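Local atomic coordinates of PKS_KS domain-containing protein (Photorhabdus luminescens subsp. laumondii, PDB entry 6SMO), a protein that probably works as a 3-oxoacyl-[acyl-carrier-protein] synthase of the thiolase-like superfamily, and here holds a polyketone chain in its pocket. Residues B[49-54]-B[390-395]; B[129-134]-B[217-222]. One frame throughout, in Å; residues are numbered along the deposited sequence.

Contact 1 of 2, residues B[49-54]-B[390-395]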
loop_
_atom_site.group_PDB
_atom_site.type_symbol
_atom_site.label_atom_id
_atom_site.label_comp_id
_atom_site.label_asym_id
_atom_site.label_seq_id
_atom_site.Cartn_x
_atom_site.Cartn_y
_atom_site.Cartn_z
ATOM N N ASN B 49 -26.699 0.592 -14.374
ATOM C CA ASN B 49 -27.902 1.394 -14.731
ATOM C C ASN B 49 -27.711 2.850 -14.289
ATOM O O ASN B 49 -28.030 3.749 -15.088
ATOM C CB ASN B 49 -29.179 0.810 -14.117
ATOM C CG ASN B 49 -29.613 -0.490 -14.763
ATOM O OD1 ASN B 49 -29.331 -0.736 -15.933
ATOM N ND2 ASN B 49 -30.304 -1.327 -14.007
ATOM N N ASN B 50 -27.207 3.065 -13.070
ATOM C CA ASN B 50 -27.071 4.410 -12.448
ATOM C C ASN B 50 -25.958 5.198 -13.152
ATOM O O ASN B 50 -26.198 6.382 -13.465
ATOM C CB ASN B 50 -26.856 4.313 -10.934
ATOM C CG ASN B 50 -28.113 3.918 -10.187
ATOM O OD1 ASN B 50 -28.110 2.965 -9.412
ATOM N ND2 ASN B 50 -29.198 4.637 -10.421
ATOM N N ILE B 51 -24.799 4.578 -13.404
ATOM C CA ILE B 51 -23.622 5.256 -14.033
ATOM C C ILE B 51 -23.901 5.482 -15.526
ATOM O O ILE B 51 -23.347 6.452 -16.081
ATOM C CB ILE B 51 -22.300 4.493 -13.792
ATOM C CG1 ILE B 51 -22.252 3.136 -14.503
ATOM C CG2 ILE B 51 -22.023 4.361 -12.301
ATOM C CD1 ILE B 51 -20.853 2.591 -14.677
ATOM N N HIS B 52 -24.726 4.627 -16.144
ATOM C CA HIS B 52 -25.185 4.757 -17.553
ATOM C C HIS B 52 -25.956 6.072 -17.723
ATOM O O HIS B 52 -25.630 6.833 -18.657
ATOM C CB HIS B 52 -26.041 3.549 -17.961
ATOM C CG HIS B 52 -26.501 3.591 -19.378
ATOM N ND1 HIS B 52 -27.639 4.272 -19.765
ATOM C CD2 HIS B 52 -25.987 3.045 -20.501
ATOM C CE1 HIS B 52 -27.805 4.143 -21.065
ATOM N NE2 HIS B 52 -26.804 3.394 -21.540
ATOM N N ASN B 53 -26.930 6.319 -16.841
ATOM C CA ASN B 53 -27.858 7.483 -16.892
ATOM C C ASN B 53 -27.150 8.744 -16.376
ATOM O O ASN B 53 -27.645 9.850 -16.666
ATOM C CB ASN B 53 -29.137 7.213 -16.097
ATOM C CG ASN B 53 -29.859 5.957 -16.540
ATOM O OD1 ASN B 53 -29.800 5.575 -17.707
ATOM N ND2 ASN B 53 -30.544 5.306 -15.614
ATOM N N GLY B 54 -26.049 8.580 -15.633
ATOM C CA GLY B 54 -25.247 9.686 -15.075
ATOM C C GLY B 54 -25.816 10.181 -13.755
ATOM O O GLY B 54 -25.792 11.407 -13.527
ATOM N N TYR B 390 -20.432 0.912 -24.421
ATOM C CA TYR B 390 -20.978 2.203 -23.927
ATOM C C TYR B 390 -19.927 2.874 -23.037
ATOM O O TYR B 390 -19.128 2.155 -22.405
ATOM C CB TYR B 390 -22.291 1.987 -23.169
ATOM C CG TYR B 390 -23.022 3.256 -22.808
ATOM C CD1 TYR B 390 -23.937 3.825 -23.680
ATOM C CD2 TYR B 390 -22.798 3.893 -21.599
ATOM C CE1 TYR B 390 -24.612 4.993 -23.359
ATOM C CE2 TYR B 390 -23.463 5.063 -21.262
ATOM C CZ TYR B 390 -24.375 5.614 -22.145
ATOM O OH TYR B 390 -25.036 6.763 -21.821
ATOM N N VAL B 391 -19.934 4.208 -22.998
ATOM C CA VAL B 391 -18.994 5.039 -22.190
ATOM C C VAL B 391 -19.819 5.941 -21.266
ATOM O O VAL B 391 -20.601 6.760 -21.789
ATOM C CB VAL B 391 -18.053 5.854 -23.099
ATOM C CG1 VAL B 391 -17.177 6.802 -22.300
ATOM C CG2 VAL B 391 -17.195 4.952 -23.972
ATOM N N HIS B 392 -19.655 5.788 -19.946
ATOM C CA HIS B 392 -20.348 6.603 -18.912
ATOM C C HIS B 392 -19.776 8.018 -18.934
ATOM O O HIS B 392 -18.597 8.206 -19.229
ATOM C CB HIS B 392 -20.269 5.940 -17.525
ATOM C CG HIS B 392 -18.925 5.987 -16.876
ATOM N ND1 HIS B 392 -18.364 7.162 -16.411
ATOM C CD2 HIS B 392 -18.044 5.007 -16.579
ATOM C CE1 HIS B 392 -17.187 6.906 -15.877
ATOM N NE2 HIS B 392 -16.967 5.591 -15.969
ATOM N N PRO B 393 -20.593 9.056 -18.637
ATOM C CA PRO B 393 -20.126 10.441 -18.672
ATOM C C PRO B 393 -19.455 10.901 -17.371
ATOM O O PRO B 393 -19.646 10.261 -16.352
ATOM C CB PRO B 393 -21.434 11.212 -18.883
ATOM C CG PRO B 393 -22.462 10.398 -18.122
ATOM C CD PRO B 393 -22.013 8.955 -18.263
ATOM N N THR B 394 -18.687 11.992 -17.449
ATOM C CA THR B 394 -18.186 12.774 -16.287
ATOM C C THR B 394 -19.234 13.842 -15.954
ATOM O O THR B 394 -19.281 14.857 -16.674
ATOM C CB THR B 394 -16.816 13.400 -16.578
ATOM O OG1 THR B 394 -15.982 12.410 -17.179
ATOM C CG2 THR B 394 -16.142 13.945 -15.337
ATOM N N ILE B 395 -20.055 13.611 -14.924
ATOM C CA ILE B 395 -21.191 14.510 -14.555
ATOM C C ILE B 395 -20.653 15.716 -13.775
ATOM O O ILE B 395 -19.461 15.705 -13.404
ATOM C CB ILE B 395 -22.289 13.756 -13.772
ATOM C CG1 ILE B 395 -21.815 13.276 -12.397
ATOM C CG2 ILE B 395 -22.848 12.613 -14.606
ATOM C CD1 ILE B 395 -22.938 13.036 -11.414
#
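H52 and Y390 form an offset stack that fastens the C-terminal end of helix 44-53 to the short strand 390-391, a partly buried junction of the thiolase-like ketosynthase fold. Their centroids are 3.9 Å apart and their planes are tilted by 25°, while the two side chains run across each other at about a right angle.

The histidine is best read from its base outward. From CB the chain continues with CG anti to the backbone N (chi1 -178°), which, with chi2, lays the imidazole over the Y390 ring. H52 CG lies 3.9 Å from Y390 CE2, at the margin of the overlap. H52 CD2 reaches deepest, above the centre of the tyrosine ring and 3.3 Å from Y390 CE2. H52 NE2 follows, 3.3 Å from Y390 CE1, so this leading side of the imidazole carries most of the stacking. H52 CE1 comes next, beside CZ and OH of Y390. On the trailing side, H52 ND1 donates in the ring plane to N53 OD1 at 3.3 Å; the N-H points almost straight at the oxygen (169°), although it approaches from above the amide plane. The ring is thus held through its face by one segment and at its edge by its own neighbour, which together limit its rotation.

Beyond the stack, backbone oxygens rest on carbon atoms, with a few apolar contacts. I51 O sits 3.4 Å from H392 CB, with P393 CD beside it. Deeper in, I51 CD1 approaches H392 CD2 at 4.2 Å, and M366 of helix 364-367 touches both residues. G54 leaves the helix with positive phi, turning the chain along P393 and I395. Here its CA faces P393 CG, and G54 O rests 3.4 Å from the branch methyl CG2 of I395.

Contact 2 of 2, residues B[129-134]-B[217-222]. With LKZ (3,5,7,9,11-pentakis(oxidanylidene)dodecanal), chain H.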
loop_
_atom_site.group_PDB
_atom_site.type_symbol
_atom_site.label_atom_id
_atom_site.label_comp_id
_atom_site.label_asym_id
_atom_site.label_seq_id
_atom_site.Cartn_x
_atom_site.Cartn_y
_atom_site.Cartn_z
ATOM N N THR B 129 -6.095 -2.564 -0.073
ATOM C CA THR B 129 -6.722 -1.522 0.784
ATOM C C THR B 129 -5.685 -0.442 1.102
ATOM O O THR B 129 -4.487 -0.776 1.154
ATOM C CB THR B 129 -7.295 -2.133 2.070
ATOM O OG1 THR B 129 -8.173 -1.173 2.660
ATOM C CG2 THR B 129 -6.229 -2.533 3.066
ATOM N N ALA B 130 -6.143 0.784 1.336
ATOM C CA ALA B 130 -5.252 1.899 1.710
ATOM C C ALA B 130 -5.182 2.019 3.240
ATOM O O ALA B 130 -4.066 2.178 3.744
ATOM C CB ALA B 130 -5.745 3.166 1.066
ATOM N N ILE B 131 -6.315 1.897 3.947
ATOM C CA ILE B 131 -6.329 2.052 5.437
ATOM C C ILE B 131 -6.952 0.838 6.131
ATOM O O ILE B 131 -7.009 0.856 7.354
ATOM C CB ILE B 131 -7.061 3.336 5.871
ATOM C CG1 ILE B 131 -8.562 3.101 6.018
ATOM C CG2 ILE B 131 -6.769 4.490 4.942
ATOM C CD1 ILE B 131 -9.391 4.326 5.780
ATOM N N ALA B 132 -7.448 -0.139 5.378
ATOM C CA ALA B 132 -8.092 -1.362 5.917
ATOM C C ALA B 132 -9.201 -0.965 6.905
ATOM O O ALA B 132 -9.999 -0.073 6.552
ATOM C CB ALA B 132 -7.045 -2.254 6.543
ATOM N N ASP B 133 -9.250 -1.586 8.092
ATOM C CA ASP B 133 -10.299 -1.353 9.122
ATOM C C ASP B 133 -9.818 -0.269 10.098
ATOM O O ASP B 133 -9.740 -0.554 11.309
ATOM C CB ASP B 133 -10.661 -2.660 9.835
ATOM C CG ASP B 133 -11.910 -2.572 10.697
ATOM O OD1 ASP B 133 -12.868 -1.890 10.278
ATOM O OD2 ASP B 133 -11.914 -3.183 11.783
ATOM N N ALA B 134 -9.525 0.931 9.585
ATOM C CA ALA B 134 -9.089 2.111 10.370
ATOM C C ALA B 134 -10.225 2.575 11.291
ATOM O O ALA B 134 -9.922 3.033 12.411
ATOM C CB ALA B 134 -8.642 3.221 9.449
ATOM N N ALA B 217 -10.026 -4.502 -4.655
ATOM C CA ALA B 217 -9.760 -3.695 -3.441
ATOM C C ALA B 217 -11.073 -3.358 -2.721
ATOM O O ALA B 217 -12.103 -3.195 -3.404
ATOM C CB ALA B 217 -9.002 -2.446 -3.815
ATOM N N SER B 218 -10.989 -3.190 -1.404
ATOM C CA SER B 218 -12.103 -2.795 -0.511
ATOM C C SER B 218 -11.649 -1.619 0.352
ATOM O O SER B 218 -10.527 -1.657 0.793
ATOM C CB SER B 218 -12.527 -3.939 0.339
ATOM O OG SER B 218 -13.660 -3.610 1.103
ATOM N N GLU B 219 -12.503 -0.610 0.551
ATOM C CA GLU B 219 -12.168 0.570 1.384
ATOM C C GLU B 219 -13.375 1.034 2.202
ATOM O O GLU B 219 -14.449 1.055 1.647
ATOM C CB GLU B 219 -11.783 1.705 0.453
ATOM C CG GLU B 219 -10.909 2.740 1.090
ATOM C CD GLU B 219 -9.547 2.222 1.466
ATOM O OE1 GLU B 219 -9.205 2.259 2.643
ATOM O OE2 GLU B 219 -8.862 1.777 0.577
ATOM N N ALA B 220 -13.176 1.405 3.473
ATOM C CA ALA B 220 -14.244 1.949 4.348
ATOM C C ALA B 220 -13.700 3.150 5.122
ATOM O O ALA B 220 -13.568 3.060 6.337
ATOM C CB ALA B 220 -14.758 0.886 5.269
ATOM N N PRO B 221 -13.448 4.301 4.476
ATOM C CA PRO B 221 -12.814 5.446 5.111
ATOM C C PRO B 221 -13.731 6.573 5.581
ATOM O O PRO B 221 -13.274 7.652 5.708
ATOM C CB PRO B 221 -11.998 5.951 3.927
ATOM C CG PRO B 221 -12.923 5.796 2.770
ATOM C CD PRO B 221 -13.729 4.561 3.080
ATOM N N LEU B 222 -15.022 6.296 5.704
ATOM C CA LEU B 222 -15.970 7.326 6.158
ATOM C C LEU B 222 -16.057 7.300 7.674
ATOM O O LEU B 222 -17.114 7.044 8.196
ATOM C CB LEU B 222 -17.311 7.063 5.493
ATOM C CG LEU B 222 -17.258 7.090 3.974
ATOM C CD1 LEU B 222 -18.651 7.153 3.392
ATOM C CD2 LEU B 222 -16.423 8.252 3.494
HETATM C C4 LKZ H . -5.392 8.690 6.423
HETATM C C5 LKZ H . -4.314 7.789 5.875
HETATM C C6 LKZ H . -4.721 6.787 4.790
HETATM C C7 LKZ H . -4.098 7.212 3.478
HETATM C C8 LKZ H . -4.271 6.334 2.233
HETATM C C10 LKZ H . -4.618 8.912 -2.302
HETATM C C22 LKZ H . -5.870 8.098 7.734
HETATM C C11 LKZ H . -5.944 8.214 -2.463
HETATM O O19 LKZ H . -7.004 8.813 -2.441
HETATM C C3 LKZ H . -3.891 8.064 -1.275
HETATM O O23 LKZ H . -2.779 7.626 -1.512
HETATM C C2 LKZ H . -4.664 7.679 -0.007
HETATM C C9 LKZ H . -3.706 7.123 1.049
HETATM O O20 LKZ H . -2.517 7.372 1.008
HETATM O O21 LKZ H . -3.513 8.271 3.409
HETATM O O22 LKZ H . -3.178 7.856 6.316
HETATM O O24 LKZ H . -5.433 8.467 8.815
HETATM C C23 LKZ H . -6.930 7.020 7.624
#
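E219 presents its carboxylate to two successive backbone N-H groups, those of A130 and I131, in the loop between strand 123-128 and helix 134-144. E219 OE2 accepts from A130 N at 3.0 Å and E219 OE1 from I131 N at 3.2 Å, each through its syn lone pair. A bend at chi2 (66°) brings the group up from the end of strand 212-219.

A second polar link is made by a hydroxyl. T129 OG1 donates to S218 O at 3.0 Å, in the carbonyl plane, and also accepts from A132 N at 3.0 Å, closing an ST motif that curls the loop around the carboxylate.

The apolar contact is I131 CD1 on P221 CB at 3.6 Å, the two side chains crossing at about a right angle.

Toward the ligand, I131 CG2 lies near LKZ C6 of the bound polyketone, and A130 CB is 3.7 Å from LKZ C8. W133 of another protein chain, a ketoacyl synthase N-domain protein, also packs on I131.

With two acceptor oxygens on two adjacent N-H groups, the carboxylate cannot rotate without losing bonds, and this buried pairing is consistent with holding the backbone from which A130 and I131 line the pocket.

How the contacts relate
The worked example contrasts a partly buried joint remote from the ligand with a buried one beside it. The centres of contact 1 and contact 2 are about 25 Å apart, their nearest atoms about 15 Å, and they lie on opposite sides of the chain's centre, at about 17 and 11 Å from it. Both segments of contact 2 fall within the long span of chain between the two segments of contact 1. Helix 372-388 touches both: A372, A373 and A376 meet E219 or A217, whereas A381 touches I51, and the helix leads into strand 390-391. Pocket residues H369 and L371 lie just before that helix; of the two contacts, contact 2 alone contributes pocket residues, A130 and I131.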